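Glycosyl hydrolase, BNR repeat (Ralstonia eutropha, PDB 3B7F) is of unproven function but probably acts as a hydrolase, perhaps on glycosidic bonds, and folds as a seven-bladed beta-propeller. Local coordinates at residues 182-185 against 191-194; 81-86 against 98-103; 346-349 against 353-356; 24-29 against 68-73. All coordinates share one frame; numbering follows the deposited sequence. Where two conformers were deposited one is given.

Contact 1: 182-185 against 191-194. With EDO (1,2-ethanediol), chain K.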
loop_
_atom_site.group_PDB
_atom_site.type_symbol
_atom_site.label_atom_id
_atom_site.label_comp_id
_atom_site.label_asym_id
_atom_site.label_seq_id
_atom_site.Cartn_x
_atom_site.Cartn_y
_atom_site.Cartn_z
ATOM N N ILE A 182 3.332 2.201 6.088
ATOM C CA ILE A 182 3.451 3.066 7.242
ATOM C C ILE A 182 2.021 3.231 7.775
ATOM O O ILE A 182 1.115 3.750 7.101
ATOM C CB ILE A 182 4.127 4.412 6.927
ATOM C CG1 ILE A 182 5.542 4.190 6.394
ATOM C CG2 ILE A 182 4.200 5.293 8.194
ATOM C CD1 ILE A 182 6.158 5.441 5.741
ATOM N N LEU A 183 1.839 2.765 8.997
ATOM C CA LEU A 183 0.558 2.707 9.655
ATOM C C LEU A 183 0.599 3.512 10.953
ATOM O O LEU A 183 1.476 3.279 11.764
ATOM C CB LEU A 183 0.282 1.239 9.971
ATOM C CG LEU A 183 -0.197 0.208 8.932
ATOM C CD1 LEU A 183 0.183 0.501 7.505
ATOM C CD2 LEU A 183 0.188 -1.223 9.404
ATOM N N VAL A 184 -0.338 4.448 11.126
ATOM C CA VAL A 184 -0.495 5.245 12.347
ATOM C C VAL A 184 -1.753 4.733 13.057
ATOM O O VAL A 184 -2.842 4.806 12.502
ATOM C CB VAL A 184 -0.659 6.740 12.020
ATOM C CG1 VAL A 184 -0.873 7.590 13.340
ATOM C CG2 VAL A 184 0.529 7.227 11.172
ATOM N N ASP A 185 -1.609 4.226 14.271
ATOM C CA ASP A 185 -2.734 3.645 15.022
ATOM C C ASP A 185 -3.859 4.683 15.245
ATOM O O ASP A 185 -3.566 5.772 15.730
ATOM C CB ASP A 185 -2.221 3.094 16.365
ATOM C CG ASP A 185 -3.166 2.110 17.026
ATOM O OD1 ASP A 185 -4.368 2.370 17.132
ATOM O OD2 ASP A 185 -2.671 1.069 17.492
ATOM N N HIS A 191 1.771 5.084 18.349
ATOM C CA HIS A 191 1.888 3.691 17.940
ATOM C C HIS A 191 1.917 3.585 16.403
ATOM O O HIS A 191 0.893 3.795 15.712
ATOM C CB HIS A 191 0.772 2.881 18.568
ATOM C CG HIS A 191 0.873 1.403 18.329
ATOM N ND1 HIS A 191 -0.239 0.620 18.132
ATOM C CD2 HIS A 191 1.936 0.570 18.239
ATOM C CE1 HIS A 191 0.130 -0.635 17.971
ATOM N NE2 HIS A 191 1.446 -0.692 18.021
ATOM N N LEU A 192 3.107 3.253 15.897
ATOM C CA LEU A 192 3.398 3.175 14.485
ATOM C C LEU A 192 3.918 1.822 14.096
ATOM O O LEU A 192 4.612 1.186 14.887
ATOM C CB LEU A 192 4.490 4.194 14.134
ATOM C CG LEU A 192 4.267 5.660 14.518
ATOM C CD1 LEU A 192 5.475 6.496 14.110
ATOM C CD2 LEU A 192 2.950 6.189 13.894
ATOM N N TYR A 193 3.579 1.406 12.868
ATOM C CA TYR A 193 4.084 0.205 12.232
ATOM C C TYR A 193 4.658 0.628 10.878
ATOM O O TYR A 193 4.179 1.590 10.273
ATOM C CB TYR A 193 3.019 -0.878 11.983
ATOM C CG TYR A 193 2.347 -1.510 13.193
ATOM C CD1 TYR A 193 2.989 -2.487 13.969
ATOM C CD2 TYR A 193 1.027 -1.194 13.505
ATOM C CE1 TYR A 193 2.332 -3.087 15.053
ATOM C CE2 TYR A 193 0.379 -1.777 14.562
ATOM C CZ TYR A 193 1.026 -2.700 15.338
ATOM O OH TYR A 193 0.298 -3.230 16.351
ATOM N N ILE A 194 5.699 -0.066 10.423
ATOM C CA ILE A 194 6.290 0.170 9.097
ATOM C C ILE A 194 6.647 -1.182 8.491
ATOM O O ILE A 194 6.782 -2.163 9.204
ATOM C CB ILE A 194 7.522 1.122 9.116
ATOM C CG1 ILE A 194 8.686 0.545 9.959
ATOM C CG2 ILE A 194 7.113 2.554 9.587
ATOM C CD1 ILE A 194 9.943 1.467 10.026
HETATM C C1 EDO K . -3.847 3.403 7.836
HETATM O O1 EDO K . -3.522 2.161 8.513
HETATM C C2 EDO K . -2.696 4.418 7.920
HETATM O O2 EDO K . -2.385 4.783 9.283
#
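Asp185 reaches across to His191 at the turn end of a beta hairpin. Its CG stands anti to the backbone N (chi1 -162°), which carries the side chain over to the histidine. Asp185 CB lies 3.3 Å from His191 O, which also takes the Asp185 N-H in a 2.9 Å bond. Beyond CG, Asp185 OD2 accepts from His191 ND1 at 2.6 Å. His191 ND1 comes to the anti side of the carboxylate, and Asp185 OD2 lies close to the plane of the imidazole, the two planes 38° apart. Asp185 OD1 forms a salt bridge with Arg187, while His191 NE2 bonds to Glu203, so the imidazole is gripped at both nitrogens and its rotation is fixed.

Leu183 and Tyr193 form an antiparallel hydrogen-bonded pair, Leu183 N to Tyr193 O at 2.9 Å and Tyr193 N to Leu183 O at 3.0 Å. On the other face, Val184 CG2 and Leu192 CD2 lie side by side, 3.8 Å apart. Val184 N donates to O2 of an ethanediol at 2.8 Å.

Strands 178-184 and 192-197 are the first two of a propeller blade. In the preceding blade, Tyr132 packs on Val184 and Leu192 and Leu140 on Ile182 and Ile194; Trp211 touches Leu192 and Ile194.

Contact 2: 81-86 against 98-103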
loop_
_atom_site.group_PDB
_atom_site.type_symbol
_atom_site.label_atom_id
_atom_site.label_comp_id
_atom_site.label_asym_id
_atom_site.label_seq_id
_atom_site.Cartn_x
_atom_site.Cartn_y
_atom_site.Cartn_z
ATOM N N PRO A 81 13.419 13.494 -6.846
ATOM C CA PRO A 81 12.270 12.954 -6.115
ATOM C C PRO A 81 11.625 14.011 -5.230
ATOM O O PRO A 81 12.340 14.739 -4.563
ATOM C CB PRO A 81 12.883 11.834 -5.278
ATOM C CG PRO A 81 14.275 12.255 -5.064
ATOM C CD PRO A 81 14.692 13.035 -6.271
ATOM N N THR A 82 10.294 14.095 -5.244
ATOM C CA THR A 82 9.546 15.069 -4.455
ATOM C C THR A 82 8.139 14.599 -4.110
ATOM O O THR A 82 7.722 13.489 -4.475
ATOM C CB THR A 82 9.442 16.451 -5.215
ATOM O OG1 THR A 82 8.952 17.460 -4.330
ATOM C CG2 THR A 82 8.535 16.387 -6.454
ATOM N N VAL A 83 7.427 15.458 -3.373
ATOM C CA VAL A 83 6.023 15.295 -3.052
ATOM C C VAL A 83 5.290 16.555 -3.529
ATOM O O VAL A 83 5.674 17.678 -3.179
ATOM C CB VAL A 83 5.770 15.083 -1.537
ATOM C CG1 VAL A 83 4.288 14.881 -1.279
ATOM C CG2 VAL A 83 6.557 13.878 -1.003
ATOM N N PHE A 84 4.276 16.375 -4.365
ATOM C CA PHE A 84 3.410 17.490 -4.771
ATOM C C PHE A 84 2.209 17.511 -3.826
ATOM O O PHE A 84 1.768 16.451 -3.372
ATOM C CB PHE A 84 2.923 17.360 -6.210
ATOM C CG PHE A 84 4.009 17.493 -7.239
ATOM C CD1 PHE A 84 4.431 18.752 -7.651
ATOM C CD2 PHE A 84 4.591 16.354 -7.816
ATOM C CE1 PHE A 84 5.427 18.887 -8.622
ATOM C CE2 PHE A 84 5.578 16.478 -8.775
ATOM C CZ PHE A 84 6.010 17.750 -9.178
ATOM N N ARG A 85 1.714 18.704 -3.506
ATOM C CA ARG A 85 0.565 18.855 -2.621
ATOM C C ARG A 85 -0.527 19.644 -3.328
ATOM O O ARG A 85 -0.245 20.521 -4.140
ATOM C CB ARG A 85 0.960 19.549 -1.298
ATOM C CG ARG A 85 0.873 21.088 -1.266
ATOM C CD ARG A 85 1.588 21.721 -0.047
ATOM N NE ARG A 85 2.987 21.864 -0.397
ATOM C CZ ARG A 85 3.628 22.981 -0.755
ATOM N NH1 ARG A 85 3.066 24.197 -0.746
ATOM N NH2 ARG A 85 4.911 22.875 -1.087
ATOM N N SER A 86 -1.767 19.332 -2.990
ATOM C CA SER A 86 -2.932 20.048 -3.484
ATOM C C SER A 86 -3.827 20.342 -2.304
ATOM O O SER A 86 -3.971 19.476 -1.445
ATOM C CB SER A 86 -3.714 19.208 -4.464
ATOM O OG SER A 86 -4.825 19.932 -4.923
ATOM N N ARG A 98 10.658 21.554 0.921
ATOM C CA ARG A 98 11.719 20.652 1.389
ATOM C C ARG A 98 11.251 19.183 1.262
ATOM O O ARG A 98 10.651 18.638 2.191
ATOM C CB ARG A 98 12.111 20.972 2.831
ATOM C CG ARG A 98 13.246 20.099 3.391
ATOM C CD ARG A 98 13.419 20.299 4.893
ATOM N NE ARG A 98 14.324 19.282 5.446
ATOM C CZ ARG A 98 14.560 19.065 6.747
ATOM N NH1 ARG A 98 13.948 19.775 7.704
ATOM N NH2 ARG A 98 15.411 18.096 7.100
ATOM N N PRO A 99 11.539 18.526 0.118
ATOM C CA PRO A 99 11.129 17.125 0.021
ATOM C C PRO A 99 12.035 16.201 0.853
ATOM O O PRO A 99 13.075 16.644 1.312
ATOM C CB PRO A 99 11.276 16.833 -1.471
ATOM C CG PRO A 99 12.383 17.734 -1.913
ATOM C CD PRO A 99 12.184 18.988 -1.128
ATOM N N PRO A 100 11.620 14.934 1.071
ATOM C CA PRO A 100 12.450 13.974 1.791
ATOM C C PRO A 100 13.894 13.841 1.261
ATOM O O PRO A 100 14.110 13.636 0.067
ATOM C CB PRO A 100 11.683 12.657 1.589
ATOM C CG PRO A 100 10.282 13.073 1.535
ATOM C CD PRO A 100 10.320 14.323 0.705
ATOM N N ALA A 101 14.858 13.994 2.161
ATOM C CA ALA A 101 16.280 13.897 1.831
ATOM C C ALA A 101 16.984 13.463 3.073
ATOM O O ALA A 101 16.696 13.989 4.141
ATOM C CB ALA A 101 16.834 15.234 1.375
ATOM N N PHE A 102 17.886 12.488 2.955
ATOM C CA PHE A 102 18.670 12.030 4.094
ATOM C C PHE A 102 19.638 13.143 4.529
ATOM O O PHE A 102 20.073 13.966 3.709
ATOM C CB PHE A 102 19.488 10.774 3.751
ATOM C CG PHE A 102 18.664 9.546 3.441
ATOM C CD1 PHE A 102 18.058 8.823 4.458
ATOM C CD2 PHE A 102 18.548 9.078 2.142
ATOM C CE1 PHE A 102 17.313 7.667 4.178
ATOM C CE2 PHE A 102 17.823 7.918 1.863
ATOM C CZ PHE A 102 17.203 7.219 2.886
ATOM N N ASN A 103 19.975 13.165 5.814
ATOM C CA ASN A 103 20.958 14.132 6.337
ATOM C C ASN A 103 22.356 13.876 5.725
ATOM O O ASN A 103 22.648 12.750 5.283
ATOM C CB ASN A 103 21.049 14.073 7.878
ATOM C CG ASN A 103 19.765 14.521 8.582
ATOM O OD1 ASN A 103 18.975 15.310 8.051
ATOM N ND2 ASN A 103 19.561 14.011 9.795
HETATM O O HOH W 1 12.174 13.411 -1.975
#
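Thr82 and Val83 meet Pro99 and Pro100 through side chains set by two similar torsions. In Thr82, chi1 of -168° places OG1 opposite the backbone N, and OG1 comes within 3.7 Å of Pro99 CB. The same rotation lays Thr82 CG2 over one face of the Phe84 ring, toward its rim. Val83, with chi1 of -178°, has CG1 in that position instead, while CG2 lies beside its own N and approaches Pro100 CD at 4.2 Å, the two side chains crossing nearly at a right angle.

The pyrrolidine of Pro99 makes most of the contact on its side. Its CB also sits 3.9 Å from Pro81 O, so one ring edge spans two successive residues of the strand. All of these are van der Waals contacts, and neither proline has an N-H with which to extend the sheet. The polar link is indirect: a water donates to Pro100 O at 2.8 Å and, weakly, to Pro81 O at 2.9 Å, tying together two carbonyls that could not bond to each other.

Strand 81-86 is the third of its blade, bonded to strand 70-75 and followed by the short strand 94-95. It ends at Ser86, whose OG bonds to Gly90 N and Asn92 O in what looks like an Asp-box turn, the hallmark of BNR repeats. The 98-103 segment leaves toward the next blade: Arg98 shares a backbone bond with Ala148, Pro100 touches Trp150, and Phe102 meets Phe141. The prolines pack against the first residues of strand 81-86, as the chain crosses to the neighbouring blade.

Contact 3: 346-349 against 353-356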
loop_
_atom_site.group_PDB
_atom_site.type_symbol
_atom_site.label_atom_id
_atom_site.label_comp_id
_atom_site.label_asym_id
_atom_site.label_seq_id
_atom_site.Cartn_x
_atom_site.Cartn_y
_atom_site.Cartn_z
HETATM N N MSE A 346 -4.192 -2.119 -5.365
HETATM C CA MSE A 346 -5.564 -2.503 -4.980
HETATM C C MSE A 346 -6.041 -1.538 -3.924
HETATM O O MSE A 346 -5.252 -1.119 -3.091
HETATM C CB MSE A 346 -5.730 -3.878 -4.345
HETATM C CG MSE A 346 -5.678 -5.009 -5.260
HETATM SE SE MSE A 346 -6.715 -6.526 -4.607
HETATM C CE MSE A 346 -5.679 -6.751 -3.075
ATOM N N THR A 347 -7.339 -1.224 -3.951
ATOM C CA THR A 347 -7.963 -0.358 -2.962
ATOM C C THR A 347 -9.433 -0.720 -2.862
ATOM O O THR A 347 -9.975 -1.456 -3.702
ATOM C CB THR A 347 -7.806 1.133 -3.331
ATOM O OG1 THR A 347 -8.157 1.969 -2.227
ATOM C CG2 THR A 347 -8.656 1.493 -4.558
ATOM N N ALA A 348 -10.063 -0.199 -1.823
ATOM C CA ALA A 348 -11.466 -0.445 -1.597
ATOM C C ALA A 348 -12.109 0.852 -1.126
ATOM O O ALA A 348 -11.427 1.710 -0.585
ATOM C CB ALA A 348 -11.657 -1.620 -0.580
ATOM N N ASP A 349 -13.392 1.028 -1.421
ATOM C CA ASP A 349 -14.150 2.190 -0.938
ATOM C C ASP A 349 -14.849 1.819 0.403
ATOM O O ASP A 349 -14.662 0.710 0.902
ATOM C CB ASP A 349 -15.095 2.731 -2.018
ATOM C CG ASP A 349 -16.232 1.789 -2.369
ATOM O OD1 ASP A 349 -16.820 1.157 -1.469
ATOM O OD2 ASP A 349 -16.557 1.710 -3.578
ATOM N N PRO A 353 -22.728 -1.930 -0.639
ATOM C CA PRO A 353 -21.615 -2.813 -0.352
ATOM C C PRO A 353 -20.287 -2.181 -0.728
ATOM O O PRO A 353 -20.236 -1.279 -1.538
ATOM C CB PRO A 353 -21.865 -4.027 -1.237
ATOM C CG PRO A 353 -22.865 -3.685 -2.144
ATOM C CD PRO A 353 -23.484 -2.384 -1.806
ATOM N N VAL A 354 -19.224 -2.658 -0.115
ATOM C CA VAL A 354 -17.899 -2.177 -0.376
ATOM C C VAL A 354 -17.476 -2.556 -1.796
ATOM O O VAL A 354 -17.699 -3.677 -2.246
ATOM C CB VAL A 354 -16.893 -2.715 0.675
ATOM C CG1 VAL A 354 -15.467 -2.565 0.171
ATOM C CG2 VAL A 354 -17.104 -1.987 1.961
ATOM N N GLY A 355 -16.938 -1.569 -2.494
ATOM C CA GLY A 355 -16.404 -1.702 -3.813
ATOM C C GLY A 355 -14.913 -1.923 -3.695
ATOM O O GLY A 355 -14.288 -1.462 -2.729
ATOM N N VAL A 356 -14.367 -2.680 -4.648
ATOM C CA VAL A 356 -12.958 -3.079 -4.677
ATOM C C VAL A 356 -12.405 -2.782 -6.087
ATOM O O VAL A 356 -13.098 -2.898 -7.108
ATOM C CB VAL A 356 -12.785 -4.567 -4.291
ATOM C CG1 VAL A 356 -11.294 -4.919 -4.136
ATOM C CG2 VAL A 356 -13.543 -4.893 -3.007
#
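Asp349 OD1 is gripped by two backbone amides, Gly355 N across the contact and His351 N in an Asx turn. The Gly355 N-H reaches Asp349 OD1 at 2.9 Å and is almost straight (173°), arriving from above the carboxylate plane, 47° out of it. Asp349 CG lies between its own N and carbonyl carbon (chi1 67°), which folds the carboxylate back over the glycine; OD2 comes 3.4 Å from Gly355 CA. That second oxygen is held by Tyr357 OH and by a salt bridge to Arg42, a charge likely to favour the ionised acid.

A backbone bond runs the other way, Asp349 N to Gly355 O at 3.0 Å, so the two residues are doubly tied. Beside it, Gly355 O also receives a CA-H contact from Ala348 CA at 3.2 Å. The apolar part is slight, Val354 CG1 resting 4.0 Å from Ala348 CB; the same methyl also lies 3.5 Å from Asp349 O.

Here the chain turns from strand 346-348 into strand 356-359, the first two of a blade. Trp294 of the preceding blade packs on Val354 and Val356, while on the following side Ser390, in strand 385-391, bonds to Thr347 and Ala348.

Contact 4: 24-29 against 68-73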
loop_
_atom_site.group_PDB
_atom_site.type_symbol
_atom_site.label_atom_id
_atom_site.label_comp_id
_atom_site.label_asym_id
_atom_site.label_seq_id
_atom_site.Cartn_x
_atom_site.Cartn_y
_atom_site.Cartn_z
HETATM N N MSE A 24 -13.871 8.309 -6.115
HETATM C CA MSE A 24 -12.770 8.747 -6.908
HETATM C C MSE A 24 -11.658 7.750 -6.713
HETATM O O MSE A 24 -11.490 7.247 -5.621
HETATM C CB MSE A 24 -12.326 10.134 -6.474
HETATM C CG MSE A 24 -11.142 10.681 -7.291
HETATM SE SE MSE A 24 -10.896 12.607 -7.102
HETATM C CE MSE A 24 -12.492 13.116 -8.141
ATOM N N LEU A 25 -10.920 7.453 -7.782
ATOM C CA LEU A 25 -9.743 6.578 -7.722
ATOM C C LEU A 25 -8.594 7.436 -8.205
ATOM O O LEU A 25 -8.736 8.105 -9.189
ATOM C CB LEU A 25 -9.885 5.327 -8.591
ATOM C CG LEU A 25 -11.074 4.401 -8.332
ATOM C CD1 LEU A 25 -11.051 3.311 -9.385
ATOM C CD2 LEU A 25 -11.078 3.808 -6.892
ATOM N N LEU A 26 -7.491 7.421 -7.472
ATOM C CA LEU A 26 -6.292 8.212 -7.722
ATOM C C LEU A 26 -5.284 7.211 -8.229
ATOM O O LEU A 26 -4.851 6.359 -7.447
ATOM C CB LEU A 26 -5.809 8.847 -6.414
ATOM C CG LEU A 26 -6.854 9.465 -5.478
ATOM C CD1 LEU A 26 -6.127 10.055 -4.210
ATOM C CD2 LEU A 26 -7.691 10.505 -6.194
ATOM N N VAL A 27 -4.907 7.325 -9.516
ATOM C CA VAL A 27 -4.124 6.339 -10.202
ATOM C C VAL A 27 -2.730 6.849 -10.541
ATOM O O VAL A 27 -2.587 7.761 -11.364
ATOM C CB VAL A 27 -4.824 5.905 -11.532
ATOM C CG1 VAL A 27 -4.041 4.776 -12.197
ATOM C CG2 VAL A 27 -6.286 5.511 -11.294
ATOM N N ALA A 28 -1.719 6.231 -9.931
ATOM C CA ALA A 28 -0.322 6.584 -10.117
ATOM C C ALA A 28 0.283 5.639 -11.128
ATOM O O ALA A 28 0.161 4.420 -10.973
ATOM C CB ALA A 28 0.439 6.485 -8.779
ATOM N N THR A 29 0.906 6.191 -12.173
ATOM C CA THR A 29 1.552 5.376 -13.193
ATOM C C THR A 29 2.949 5.886 -13.458
ATOM O O THR A 29 3.330 7.002 -13.068
ATOM C CB THR A 29 0.784 5.346 -14.555
ATOM O OG1 THR A 29 1.154 6.472 -15.350
ATOM C CG2 THR A 29 -0.729 5.283 -14.361
ATOM N N GLU A 68 -10.162 17.849 0.820
ATOM C CA GLU A 68 -9.670 18.786 -0.177
ATOM C C GLU A 68 -8.128 18.697 -0.349
ATOM O O GLU A 68 -7.581 19.153 -1.333
ATOM C CB GLU A 68 -10.172 20.215 0.162
ATOM C CG GLU A 68 -9.624 20.939 1.429
ATOM C CD GLU A 68 -10.239 20.579 2.805
ATOM O OE1 GLU A 68 -10.937 19.548 2.984
ATOM O OE2 GLU A 68 -9.982 21.373 3.737
ATOM N N ARG A 69 -7.433 18.092 0.622
ATOM C CA ARG A 69 -5.981 17.943 0.584
ATOM C C ARG A 69 -5.531 16.582 0.045
ATOM O O ARG A 69 -6.094 15.547 0.438
ATOM C CB ARG A 69 -5.401 18.165 1.982
ATOM C CG ARG A 69 -5.627 19.575 2.487
ATOM C CD ARG A 69 -4.923 19.814 3.805
ATOM N NE ARG A 69 -5.103 21.176 4.316
ATOM C CZ ARG A 69 -4.366 22.243 3.982
ATOM N NH1 ARG A 69 -3.406 22.192 3.048
ATOM N NH2 ARG A 69 -4.633 23.414 4.570
HETATM N N MSE A 70 -4.541 16.602 -0.868
HETATM C CA MSE A 70 -3.941 15.406 -1.444
HETATM C C MSE A 70 -2.449 15.570 -1.617
HETATM O O MSE A 70 -1.978 16.675 -1.888
HETATM C CB MSE A 70 -4.468 15.106 -2.829
HETATM C CG MSE A 70 -5.956 14.966 -2.969
HETATM SE SE MSE A 70 -6.311 14.218 -4.748
HETATM C CE MSE A 70 -8.214 14.273 -4.544
ATOM N N LEU A 71 -1.727 14.453 -1.462
ATOM C CA LEU A 71 -0.279 14.371 -1.678
ATOM C C LEU A 71 -0.025 13.334 -2.750
ATOM O O LEU A 71 -0.777 12.380 -2.878
ATOM C CB LEU A 71 0.515 14.044 -0.411
ATOM C CG LEU A 71 0.558 15.123 0.707
ATOM C CD1 LEU A 71 1.586 14.751 1.752
ATOM C CD2 LEU A 71 0.857 16.539 0.197
HETATM N N MSE A 72 1.013 13.587 -3.540
HETATM C CA MSE A 72 1.427 12.760 -4.652
HETATM C C MSE A 72 2.959 12.607 -4.659
HETATM O O MSE A 72 3.650 13.582 -4.852
HETATM C CB MSE A 72 0.970 13.423 -5.945
HETATM C CG MSE A 72 1.505 12.755 -7.208
HETATM SE SE MSE A 72 1.127 13.734 -8.782
HETATM C CE MSE A 72 -0.784 13.789 -8.759
ATOM N N ALA A 73 3.463 11.396 -4.422
ATOM C CA ALA A 73 4.895 11.076 -4.477
ATOM C C ALA A 73 5.288 10.947 -5.965
ATOM O O ALA A 73 4.671 10.189 -6.733
ATOM C CB ALA A 73 5.182 9.774 -3.675
#
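Met70 sets its terminal methyl against Met24 and Leu26, over the place where those two side chains adjoin, and the contact is entirely apolar. All the methionines here are selenomethionine. Met70 CE lies 4.1 Å from Met24 SE and also 4.1 Å from Leu26 CD2, so a single methyl touches two residues that share one face of strand 24-29. Beyond CG the Met70 side chain runs extended (chi3 -178°) and delivers CE across the gap, whereas Met24 bends at its last torsion (chi3 -71°), turning its own CE away from the line of the chain. One branch of Leu26, CD2, does that residue's touching, and both pairs of side chains meet at a slant.

No hydrogen bond joins these segments; each strand pairs within its own sheet: Met24 with Ala391, Leu26 with Gln389, and Met70 with Ser86.

The two strands are second from the propeller's centre in adjacent blades. Leu26 further packs on Ile60 of strand 56-62 and on Ala391, and Met70 rests against Trp93. Strand 24-29 pairs with the C-terminal strand 385-391, so one side of this interface is the blade in which the two ends of the chain close the ring.

In the fold
All four contacts are largely buried, but contact 2 is the most peripheral, its centre about 19 Å from that of the chain against 13 or 14 Å for the others. Contacts 1 and 3 each work within a blade, joining its first two strands by backbone bonds reinforced by an aspartate, which takes a histidine in one and a backbone amide in the other. Contacts 2 and 4 use apolar packing, contact 2 adding a water bridge. They share one sheet, where strands 70-75 and 81-86 are neighbours: Phe84 N lies 2.9 Å from Met72 O. Contact 4 spans two blades; contact 3 touches it lightly, through Thr347 and Leu25. Contact 1 touches none of the others.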